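Local structure of chitin binding domain (Burkholderia pseudomallei, 3UAM) at residues A[93-101]-A[138-146]; A[122-130]-A[160-170]. The protein probably binds chitin or a related polysaccharide and, as a member of the AA10 family of lytic polysaccharide monooxygenases, may cleave it oxidatively. All blocks are in the same frame, centred on the assembly; numbering follows the deposited sequence.

In the fold
Contacts 1 and 2 lie on opposite sides of the chain's centre, their own centres about 33 Å apart, and both are partly buried joints of loops at the ends of the beta domain. Contact 1 sets the short helix 98-101 and the residues before it against the loop between strands 126-133 and 155-158; contact 2 joins the start of strand 126-133 to the loop that follows strand 155-158. Both therefore use loops flanking the antiparallel strand pair 126-133 and 155-158, though at distant places. Their chemistry differs: contact 1 relies on bridging waters, a proline and weak or purely electrostatic side-chain pairs, whereas in contact 2 a lysine and an arginine bond directly to backbone carbonyls.

Contact 1 (A[93-101]-A[138-146]); sequences QLNEPDSVA and WDTQARLAR
Pro-97 and Arg-143 meet at the middle of this contact, where the proline ring carbon CD packs 4.0 Å from Arg-143 NE, over one face of the guanidinium. Glu-96 CA lies over the same group. The arginine chain reaches this place because it is extended from CG to NE (chi2 and chi3 both near 180°), running past Asn-95 O to the carboxylate of Glu-96. There Glu-96 OE1 stands 3.2 Å from Arg-143 NH2, a salt bridge of charges alone: the oxygen sits well out of the guanidinium plane, the two flat groups are turned 72° apart, and no N-H is aimed at it. Pro-97 CB, a different carbon of the same ring, comes to 3.2 Å from Gln-141 O. Gln-141, bent at chi2 (-60°), brings its amide beside the first turn of the helix; NE2 makes a weak bond to Asp-98 OD2 (3.4 Å) and a firmer one to Thr-140 OG1 (3.1 Å), which lies in the amide plane and steadies its rotation. Asp-98 OD1 forms a salt bridge with Lys-105 NZ and accepts a hydrogen bond from Trp-103 N, which together position the carboxylate.

Waters bridge the two segments, mostly through backbone atoms. One is held by Asp-98 N at 2.8 Å and donates to the carbonyls of Thr-140 and Ala-142; another links Asn-95 O to Leu-144 N, and a third ties Ser-99 OG to Gln-141 O.

Pro-97 is the N-cap residue of helix 98-101, and Asp-139 to Ala-142 form a type I turn, so a helix start faces a tight turn. Strand 190-200 meets both segments at Tyr-191, which Asp-98 and Thr-140 touch, while helix 30-36 packs against Leu-94 and Leu-144.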
loop_
_atom_site.group_PDB
_atom_site.type_symbol
_atom_site.label_atom_id
_atom_site.label_comp_id
_atom_site.label_asym_id
_atom_site.label_seq_id
_atom_site.Cartn_x
_atom_site.Cartn_y
_atom_site.Cartn_z
ATOM N N GLN A 93 10.370 -5.642 -11.173
ATOM C CA GLN A 93 9.314 -6.321 -11.946
ATOM C C GLN A 93 7.933 -5.721 -11.697
ATOM O O GLN A 93 7.101 -5.634 -12.602
ATOM C CB GLN A 93 9.226 -7.813 -11.556
ATOM C CG GLN A 93 10.311 -8.702 -12.119
ATOM C CD GLN A 93 10.369 -10.092 -11.456
ATOM O OE1 GLN A 93 9.938 -11.076 -12.037
ATOM N NE2 GLN A 93 10.895 -10.160 -10.228
ATOM N N LEU A 94 7.694 -5.323 -10.452
ATOM C CA LEU A 94 6.383 -4.849 -10.035
ATOM C C LEU A 94 5.884 -3.626 -10.785
ATOM O O LEU A 94 4.686 -3.446 -10.895
ATOM C CB LEU A 94 6.371 -4.573 -8.528
ATOM C CG LEU A 94 6.452 -5.842 -7.663
ATOM C CD1 LEU A 94 6.981 -5.471 -6.285
ATOM C CD2 LEU A 94 5.101 -6.561 -7.553
ATOM N N ASN A 95 6.803 -2.813 -11.291
ATOM C CA ASN A 95 6.470 -1.557 -11.966
ATOM C C ASN A 95 6.132 -1.650 -13.442
ATOM O O ASN A 95 5.778 -0.638 -14.066
ATOM C CB ASN A 95 7.639 -0.578 -11.792
ATOM C CG ASN A 95 7.882 -0.240 -10.335
ATOM O OD1 ASN A 95 6.923 -0.021 -9.578
ATOM N ND2 ASN A 95 9.148 -0.216 -9.924
ATOM N N GLU A 96 6.249 -2.846 -14.010
ATOM C CA GLU A 96 5.876 -3.022 -15.386
ATOM C C GLU A 96 4.389 -2.706 -15.584
ATOM O O GLU A 96 3.562 -3.012 -14.749
ATOM C CB GLU A 96 6.194 -4.441 -15.866
ATOM C CG GLU A 96 7.680 -4.740 -15.895
ATOM C CD GLU A 96 8.456 -3.891 -16.894
ATOM O OE1 GLU A 96 7.887 -3.414 -17.909
ATOM O OE2 GLU A 96 9.669 -3.729 -16.662
ATOM N N PRO A 97 4.055 -2.097 -16.719
ATOM C CA PRO A 97 2.666 -1.832 -17.025
ATOM C C PRO A 97 1.948 -3.113 -17.360
ATOM O O PRO A 97 2.589 -4.091 -17.788
ATOM C CB PRO A 97 2.750 -0.945 -18.272
ATOM C CG PRO A 97 3.979 -1.416 -18.960
ATOM C CD PRO A 97 4.941 -1.797 -17.859
ATOM N N ASP A 98 0.628 -3.091 -17.233
ATOM C CA ASP A 98 -0.193 -4.265 -17.534
ATOM C C ASP A 98 -0.099 -4.674 -19.018
ATOM O O ASP A 98 -0.225 -5.861 -19.367
ATOM C CB ASP A 98 -1.632 -4.015 -17.123
ATOM C CG ASP A 98 -2.491 -5.238 -17.278
ATOM O OD1 ASP A 98 -2.229 -6.222 -16.571
ATOM O OD2 ASP A 98 -3.416 -5.193 -18.101
ATOM N N SER A 99 0.177 -3.712 -19.891
ATOM C CA SER A 99 0.452 -4.017 -21.303
ATOM C C SER A 99 1.529 -5.107 -21.513
ATOM O O SER A 99 1.536 -5.781 -22.515
ATOM C CB SER A 99 0.904 -2.742 -22.038
ATOM O OG SER A 99 2.147 -2.252 -21.542
ATOM N N VAL A 100 2.430 -5.240 -20.554
ATOM C CA VAL A 100 3.608 -6.082 -20.628
ATOM C C VAL A 100 3.550 -7.228 -19.591
ATOM O O VAL A 100 3.987 -8.338 -19.869
ATOM C CB VAL A 100 4.841 -5.174 -20.379
ATOM C CG1 VAL A 100 5.894 -5.842 -19.501
ATOM C CG2 VAL A 100 5.393 -4.673 -21.709
ATOM N N ALA A 101 2.977 -6.966 -18.417
ATOM C CA ALA A 101 2.979 -7.924 -17.308
ATOM C C ALA A 101 1.717 -8.787 -17.256
ATOM O O ALA A 101 1.769 -9.904 -16.763
ATOM C CB ALA A 101 3.137 -7.184 -15.982
ATOM N N TRP A 138 -9.030 5.587 -15.934
ATOM C CA TRP A 138 -7.559 5.653 -15.905
ATOM C C TRP A 138 -6.965 4.864 -17.047
ATOM O O TRP A 138 -7.554 3.896 -17.498
ATOM C CB TRP A 138 -6.977 5.203 -14.574
ATOM C CG TRP A 138 -6.984 3.726 -14.365
ATOM C CD1 TRP A 138 -8.085 2.899 -14.176
ATOM C CD2 TRP A 138 -5.813 2.836 -14.289
ATOM N NE1 TRP A 138 -7.692 1.596 -13.988
ATOM C CE2 TRP A 138 -6.334 1.493 -14.046
ATOM C CE3 TRP A 138 -4.437 3.015 -14.404
ATOM C CZ2 TRP A 138 -5.495 0.395 -13.917
ATOM C CZ3 TRP A 138 -3.605 1.899 -14.275
ATOM C CH2 TRP A 138 -4.123 0.621 -14.039
ATOM N N ASP A 139 -5.808 5.315 -17.534
ATOM C CA ASP A 139 -5.089 4.648 -18.636
ATOM C C ASP A 139 -4.519 3.335 -18.112
ATOM O O ASP A 139 -3.406 3.278 -17.601
ATOM C CB ASP A 139 -3.961 5.562 -19.154
ATOM C CG ASP A 139 -3.135 4.933 -20.277
ATOM O OD1 ASP A 139 -3.501 3.872 -20.851
ATOM O OD2 ASP A 139 -2.084 5.532 -20.577
ATOM N N THR A 140 -5.293 2.278 -18.253
ATOM C CA THR A 140 -4.982 1.022 -17.567
ATOM C C THR A 140 -3.730 0.340 -18.071
ATOM O O THR A 140 -3.249 -0.561 -17.423
ATOM C CB THR A 140 -6.130 -0.009 -17.698
ATOM O OG1 THR A 140 -6.145 -0.514 -19.032
ATOM C CG2 THR A 140 -7.504 0.630 -17.340
ATOM N N GLN A 141 -3.238 0.730 -19.240
ATOM C CA GLN A 141 -2.042 0.134 -19.817
ATOM C C GLN A 141 -0.729 0.881 -19.469
ATOM O O GLN A 141 0.350 0.467 -19.889
ATOM C CB GLN A 141 -2.228 0.031 -21.330
ATOM C CG GLN A 141 -3.451 -0.808 -21.703
ATOM C CD GLN A 141 -3.349 -2.237 -21.164
ATOM O OE1 GLN A 141 -2.628 -3.042 -21.714
ATOM N NE2 GLN A 141 -4.054 -2.539 -20.063
ATOM N N ALA A 142 -0.816 1.943 -18.676
ATOM C CA ALA A 142 0.358 2.742 -18.334
ATOM C C ALA A 142 1.017 2.252 -17.040
ATOM O O ALA A 142 0.415 1.529 -16.271
ATOM C CB ALA A 142 -0.038 4.200 -18.176
ATOM N N ARG A 143 2.247 2.687 -16.794
ATOM C CA ARG A 143 2.860 2.483 -15.490
ATOM C C ARG A 143 2.081 3.350 -14.520
ATOM O O ARG A 143 1.602 4.405 -14.904
ATOM C CB ARG A 143 4.332 2.858 -15.503
ATOM C CG ARG A 143 5.160 1.895 -16.343
ATOM C CD ARG A 143 6.617 2.269 -16.336
ATOM N NE ARG A 143 7.334 1.328 -17.179
ATOM C CZ ARG A 143 8.277 0.481 -16.776
ATOM N NH1 ARG A 143 8.707 0.464 -15.499
ATOM N NH2 ARG A 143 8.826 -0.327 -17.683
ATOM N N LEU A 144 1.943 2.885 -13.286
ATOM C CA LEU A 144 1.069 3.529 -12.304
ATOM C C LEU A 144 1.614 4.900 -11.959
ATOM O O LEU A 144 2.811 5.058 -11.771
ATOM C CB LEU A 144 0.983 2.697 -11.021
ATOM C CG LEU A 144 0.398 1.300 -11.142
ATOM C CD1 LEU A 144 0.435 0.579 -9.806
ATOM C CD2 LEU A 144 -1.023 1.416 -11.619
ATOM N N ALA A 145 0.715 5.878 -11.880
ATOM C CA ALA A 145 1.064 7.282 -11.588
ATOM C C ALA A 145 -0.038 7.888 -10.734
ATOM O O ALA A 145 -1.178 7.407 -10.722
ATOM C CB ALA A 145 1.236 8.086 -12.890
ATOM N N ARG A 146 0.301 8.973 -10.051
ATOM C CA ARG A 146 -0.616 9.651 -9.141
ATOM C C ARG A 146 -1.897 10.100 -9.853
ATOM O O ARG A 146 -2.983 10.007 -9.278
ATOM C CB ARG A 146 0.102 10.857 -8.515
ATOM C CG ARG A 146 1.072 10.439 -7.434
ATOM C CD ARG A 146 2.144 11.475 -7.214
ATOM N NE ARG A 146 2.976 11.156 -6.081
ATOM C CZ ARG A 146 3.902 10.199 -6.039
ATOM N NH1 ARG A 146 4.176 9.404 -7.074
ATOM N NH2 ARG A 146 4.593 10.064 -4.934
HETATM O O HOH W 1 3.662 0.704 -12.722
HETATM O O HOH W 2 10.276 -2.201 -14.089
HETATM O O HOH W 3 -0.757 -0.782 -16.338
HETATM O O HOH W 4 1.947 0.407 -21.948
#

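Contact 2 (A[122-130]-A[160-170]); sequences MPHKTRRWT and TYQPYWGPDAD
The chain corner at Arg-127, near the start of strand 126-133 in a beta domain of the LPMO AA10 family, is fastened here to the loop between strand 155-158 and helix 169-173. Two basic side chains, Arg-127 at the corner and Lys-125 just before it, reach out to carbonyl oxygens of that loop. Arg-127 takes Tyr-161 O end-on with both terminal nitrogens, NH1 at 2.9 Å and NH2 at 3.1 Å. The oxygen lies in the guanidinium plane, yet the two donors approach it differently: NH1 stands above the carbonyl plane, NH2 only 17° from it. CG of Arg-127 is anti to the backbone N (chi1 -176°), and bends at chi2 and chi3 then fold the chain round to the loop, where Gln-162 CG passes 3.8 Å from NH1.

Lys-125 is instead stretched out beyond CG. Its NZ donates to Tyr-164 O at 2.9 Å, tilted from the carbonyl plane. The same nitrogen lies at the edge of the Tyr-164 ring and 3.9 Å from Ala-169 CB. A water accepts from NZ and donates to Asp-170 OD1, 4.2 Å from NZ and beyond a direct salt bridge.

Two successive type I turns, Pro-163 to Gly-166 and Gly-166 to Ala-169, shape the loop, with the hydrogen bond from Asp-168 N to Tyr-161 OH. Arg-127 NE forms a salt bridge with Asp-69, and NH1 also donates a hydrogen bond to Asn-159 O. With several N-H groups engaged, this largely buried guanidinium is fixed in rotation, its charge probably balanced chiefly by Asp-69; the water-bridged carboxylate of Asp-170 probably offsets part of the charge of Lys-125.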
loop_
_atom_site.group_PDB
_atom_site.type_symbol
_atom_site.label_atom_id
_atom_site.label_comp_id
_atom_site.label_asym_id
_atom_site.label_seq_id
_atom_site.Cartn_x
_atom_site.Cartn_y
_atom_site.Cartn_z
ATOM N N MET A 122 7.688 -8.564 12.943
ATOM C CA MET A 122 8.196 -7.474 13.780
ATOM C C MET A 122 7.523 -6.159 13.392
ATOM O O MET A 122 8.195 -5.238 12.926
ATOM C CB MET A 122 9.728 -7.327 13.661
ATOM C CG MET A 122 10.550 -8.600 13.753
ATOM S SD MET A 122 10.576 -9.349 15.389
ATOM C CE MET A 122 11.043 -11.062 15.087
ATOM N N PRO A 123 6.189 -6.080 13.563
ATOM C CA PRO A 123 5.438 -4.943 13.056
ATOM C C PRO A 123 5.858 -3.625 13.653
ATOM O O PRO A 123 6.264 -3.547 14.796
ATOM C CB PRO A 123 3.967 -5.274 13.421
ATOM C CG PRO A 123 4.049 -6.348 14.460
ATOM C CD PRO A 123 5.307 -7.105 14.153
ATOM N N HIS A 124 5.795 -2.594 12.835
ATOM C CA HIS A 124 6.125 -1.226 13.247
ATOM C C HIS A 124 5.016 -0.565 14.018
ATOM O O HIS A 124 3.832 -0.928 13.886
ATOM C CB HIS A 124 6.353 -0.392 11.990
ATOM C CG HIS A 124 7.728 -0.517 11.410
ATOM N ND1 HIS A 124 8.811 -0.055 12.047
ATOM C CD2 HIS A 124 8.170 -1.068 10.209
ATOM C CE1 HIS A 124 9.908 -0.278 11.285
ATOM N NE2 HIS A 124 9.509 -0.889 10.149
ATOM N N LYS A 125 5.376 0.440 14.812
ATOM C CA LYS A 125 4.383 1.420 15.297
ATOM C C LYS A 125 3.680 2.084 14.113
ATOM O O LYS A 125 4.325 2.631 13.253
ATOM C CB LYS A 125 5.058 2.491 16.140
ATOM C CG LYS A 125 5.575 1.987 17.468
ATOM C CD LYS A 125 6.254 3.087 18.264
ATOM C CE LYS A 125 6.740 2.570 19.614
ATOM N NZ LYS A 125 7.363 3.634 20.458
ATOM N N THR A 126 2.360 2.031 14.078
ATOM C CA THR A 126 1.588 2.411 12.888
ATOM C C THR A 126 0.754 3.680 13.087
ATOM O O THR A 126 -0.008 3.763 14.035
ATOM C CB THR A 126 0.625 1.292 12.527
ATOM O OG1 THR A 126 1.362 0.092 12.296
ATOM C CG2 THR A 126 -0.215 1.657 11.286
ATOM N N ARG A 127 0.870 4.645 12.179
ATOM C CA ARG A 127 -0.014 5.809 12.216
ATOM C C ARG A 127 -1.333 5.534 11.519
ATOM O O ARG A 127 -2.375 5.870 12.036
ATOM C CB ARG A 127 0.649 7.060 11.623
ATOM C CG ARG A 127 -0.204 8.314 11.738
ATOM C CD ARG A 127 -0.713 8.552 13.157
ATOM N NE ARG A 127 0.373 8.622 14.125
ATOM C CZ ARG A 127 0.237 8.476 15.444
ATOM N NH1 ARG A 127 -0.940 8.198 15.975
ATOM N NH2 ARG A 127 1.305 8.543 16.235
ATOM N N ARG A 128 -1.278 4.919 10.345
ATOM C CA ARG A 128 -2.483 4.646 9.566
ATOM C C ARG A 128 -2.271 3.566 8.491
ATOM O O ARG A 128 -1.142 3.188 8.168
ATOM C CB ARG A 128 -3.002 5.936 8.920
ATOM C CG ARG A 128 -2.106 6.479 7.815
ATOM C CD ARG A 128 -2.629 7.736 7.108
ATOM N NE ARG A 128 -2.782 8.881 8.011
ATOM C CZ ARG A 128 -1.768 9.556 8.551
ATOM N NH1 ARG A 128 -0.507 9.196 8.315
ATOM N NH2 ARG A 128 -2.010 10.587 9.349
ATOM N N TRP A 129 -3.397 3.072 7.974
ATOM C CA TRP A 129 -3.464 2.333 6.742
ATOM C C TRP A 129 -4.416 3.094 5.867
ATOM O O TRP A 129 -5.445 3.576 6.338
ATOM C CB TRP A 129 -4.065 0.960 6.959
ATOM C CG TRP A 129 -3.286 0.028 7.820
ATOM C CD1 TRP A 129 -2.450 -1.012 7.421
ATOM C CD2 TRP A 129 -3.283 -0.017 9.273
ATOM N NE1 TRP A 129 -1.952 -1.685 8.512
ATOM C CE2 TRP A 129 -2.410 -1.139 9.650
ATOM C CE3 TRP A 129 -3.918 0.709 10.269
ATOM C CZ2 TRP A 129 -2.185 -1.478 10.972
ATOM C CZ3 TRP A 129 -3.681 0.359 11.603
ATOM C CH2 TRP A 129 -2.822 -0.717 11.938
ATOM N N THR A 130 -4.080 3.204 4.592
ATOM C CA THR A 130 -4.858 3.964 3.637
ATOM C C THR A 130 -5.063 3.090 2.398
ATOM O O THR A 130 -4.161 2.309 2.033
ATOM C CB THR A 130 -4.124 5.242 3.204
ATOM O OG1 THR A 130 -3.960 6.121 4.331
ATOM C CG2 THR A 130 -4.972 5.970 2.193
ATOM N N THR A 160 -4.881 6.989 16.639
ATOM C CA THR A 160 -4.865 8.324 17.226
ATOM C C THR A 160 -3.854 8.507 18.354
ATOM O O THR A 160 -3.624 9.631 18.793
ATOM C CB THR A 160 -6.247 8.691 17.787
ATOM O OG1 THR A 160 -6.592 7.763 18.833
ATOM C CG2 THR A 160 -7.336 8.661 16.649
ATOM N N TYR A 161 -3.218 7.436 18.817
ATOM C CA TYR A 161 -2.381 7.562 20.017
ATOM C C TYR A 161 -1.119 8.394 19.727
ATOM O O TYR A 161 -0.381 8.102 18.777
ATOM C CB TYR A 161 -1.989 6.211 20.588
ATOM C CG TYR A 161 -1.212 6.364 21.877
ATOM C CD1 TYR A 161 -1.866 6.589 23.078
ATOM C CD2 TYR A 161 0.172 6.341 21.874
ATOM C CE1 TYR A 161 -1.158 6.777 24.251
ATOM C CE2 TYR A 161 0.895 6.522 23.031
ATOM C CZ TYR A 161 0.238 6.746 24.214
ATOM O OH TYR A 161 0.981 6.920 25.346
ATOM N N GLN A 162 -0.887 9.421 20.538
ATOM C CA GLN A 162 0.264 10.334 20.359
ATOM C C GLN A 162 0.781 10.816 21.703
ATOM O O GLN A 162 0.002 10.937 22.630
ATOM C CB GLN A 162 -0.147 11.559 19.540
ATOM C CG GLN A 162 -0.668 11.300 18.141
ATOM C CD GLN A 162 -1.249 12.546 17.471
ATOM O OE1 GLN A 162 -0.618 13.586 17.433
ATOM N NE2 GLN A 162 -2.455 12.418 16.919
ATOM N N PRO A 163 2.095 11.120 21.815
ATOM C CA PRO A 163 3.111 10.931 20.794
ATOM C C PRO A 163 3.463 9.454 20.622
ATOM O O PRO A 163 3.116 8.624 21.476
ATOM C CB PRO A 163 4.313 11.689 21.348
ATOM C CG PRO A 163 4.115 11.686 22.829
ATOM C CD PRO A 163 2.639 11.780 23.016
ATOM N N TYR A 164 4.175 9.121 19.550
ATOM C CA TYR A 164 4.504 7.708 19.291
ATOM C C TYR A 164 5.440 7.131 20.341
ATOM O O TYR A 164 5.616 5.920 20.392
ATOM C CB TYR A 164 5.110 7.518 17.895
ATOM C CG TYR A 164 6.500 8.112 17.687
ATOM C CD1 TYR A 164 7.643 7.503 18.198
ATOM C CD2 TYR A 164 6.659 9.278 16.958
ATOM C CE1 TYR A 164 8.916 8.060 17.982
ATOM C CE2 TYR A 164 7.896 9.837 16.749
ATOM C CZ TYR A 164 9.020 9.235 17.247
ATOM O OH TYR A 164 10.228 9.829 16.974
ATOM N N TRP A 165 6.066 7.986 21.157
ATOM C CA TRP A 165 6.904 7.512 22.275
ATOM C C TRP A 165 6.233 7.536 23.622
ATOM O O TRP A 165 6.890 7.348 24.654
ATOM C CB TRP A 165 8.179 8.315 22.370
ATOM C CG TRP A 165 7.970 9.772 22.683
ATOM C CD1 TRP A 165 7.760 10.372 23.932
ATOM C CD2 TRP A 165 7.999 10.875 21.735
ATOM N NE1 TRP A 165 7.642 11.724 23.802
ATOM C CE2 TRP A 165 7.772 12.091 22.514
ATOM C CE3 TRP A 165 8.159 10.969 20.377
ATOM C CZ2 TRP A 165 7.703 13.332 21.929
ATOM C CZ3 TRP A 165 8.116 12.237 19.786
ATOM C CH2 TRP A 165 7.898 13.394 20.553
ATOM N N GLY A 166 4.928 7.771 23.636
ATOM C CA GLY A 166 4.184 7.813 24.876
ATOM C C GLY A 166 4.159 6.446 25.561
ATOM O O GLY A 166 4.423 5.411 24.940
ATOM N N PRO A 167 3.851 6.440 26.849
ATOM C CA PRO A 167 3.940 5.209 27.625
ATOM C C PRO A 167 3.105 4.053 27.075
ATOM O O PRO A 167 3.511 2.913 27.250
ATOM C CB PRO A 167 3.438 5.625 29.022
ATOM C CG PRO A 167 2.758 6.929 28.839
ATOM C CD PRO A 167 3.392 7.586 27.655
ATOM N N ASP A 168 1.967 4.321 26.433
ATOM C CA ASP A 168 1.087 3.231 25.964
ATOM C C ASP A 168 1.228 2.948 24.467
ATOM O O ASP A 168 0.425 2.189 23.908
ATOM C CB ASP A 168 -0.385 3.535 26.276
ATOM C CG ASP A 168 -0.624 3.778 27.753
ATOM O OD1 ASP A 168 -0.197 2.941 28.560
ATOM O OD2 ASP A 168 -1.206 4.827 28.105
ATOM N N ALA A 169 2.236 3.549 23.841
ATOM C CA ALA A 169 2.494 3.405 22.402
ATOM C C ALA A 169 2.537 1.959 21.843
ATOM O O ALA A 169 1.984 1.720 20.781
ATOM C CB ALA A 169 3.776 4.156 22.014
ATOM N N ASP A 170 3.177 1.010 22.529
ATOM C CA ASP A 170 3.299 -0.350 21.949
ATOM C C ASP A 170 1.927 -0.984 21.734
ATOM O O ASP A 170 1.634 -1.459 20.650
ATOM C CB ASP A 170 4.156 -1.299 22.802
ATOM C CG ASP A 170 5.628 -0.955 22.760
ATOM O OD1 ASP A 170 6.011 0.027 22.059
ATOM O OD2 ASP A 170 6.401 -1.656 23.448
HETATM O O HOH W 5 7.489 2.237 22.771
#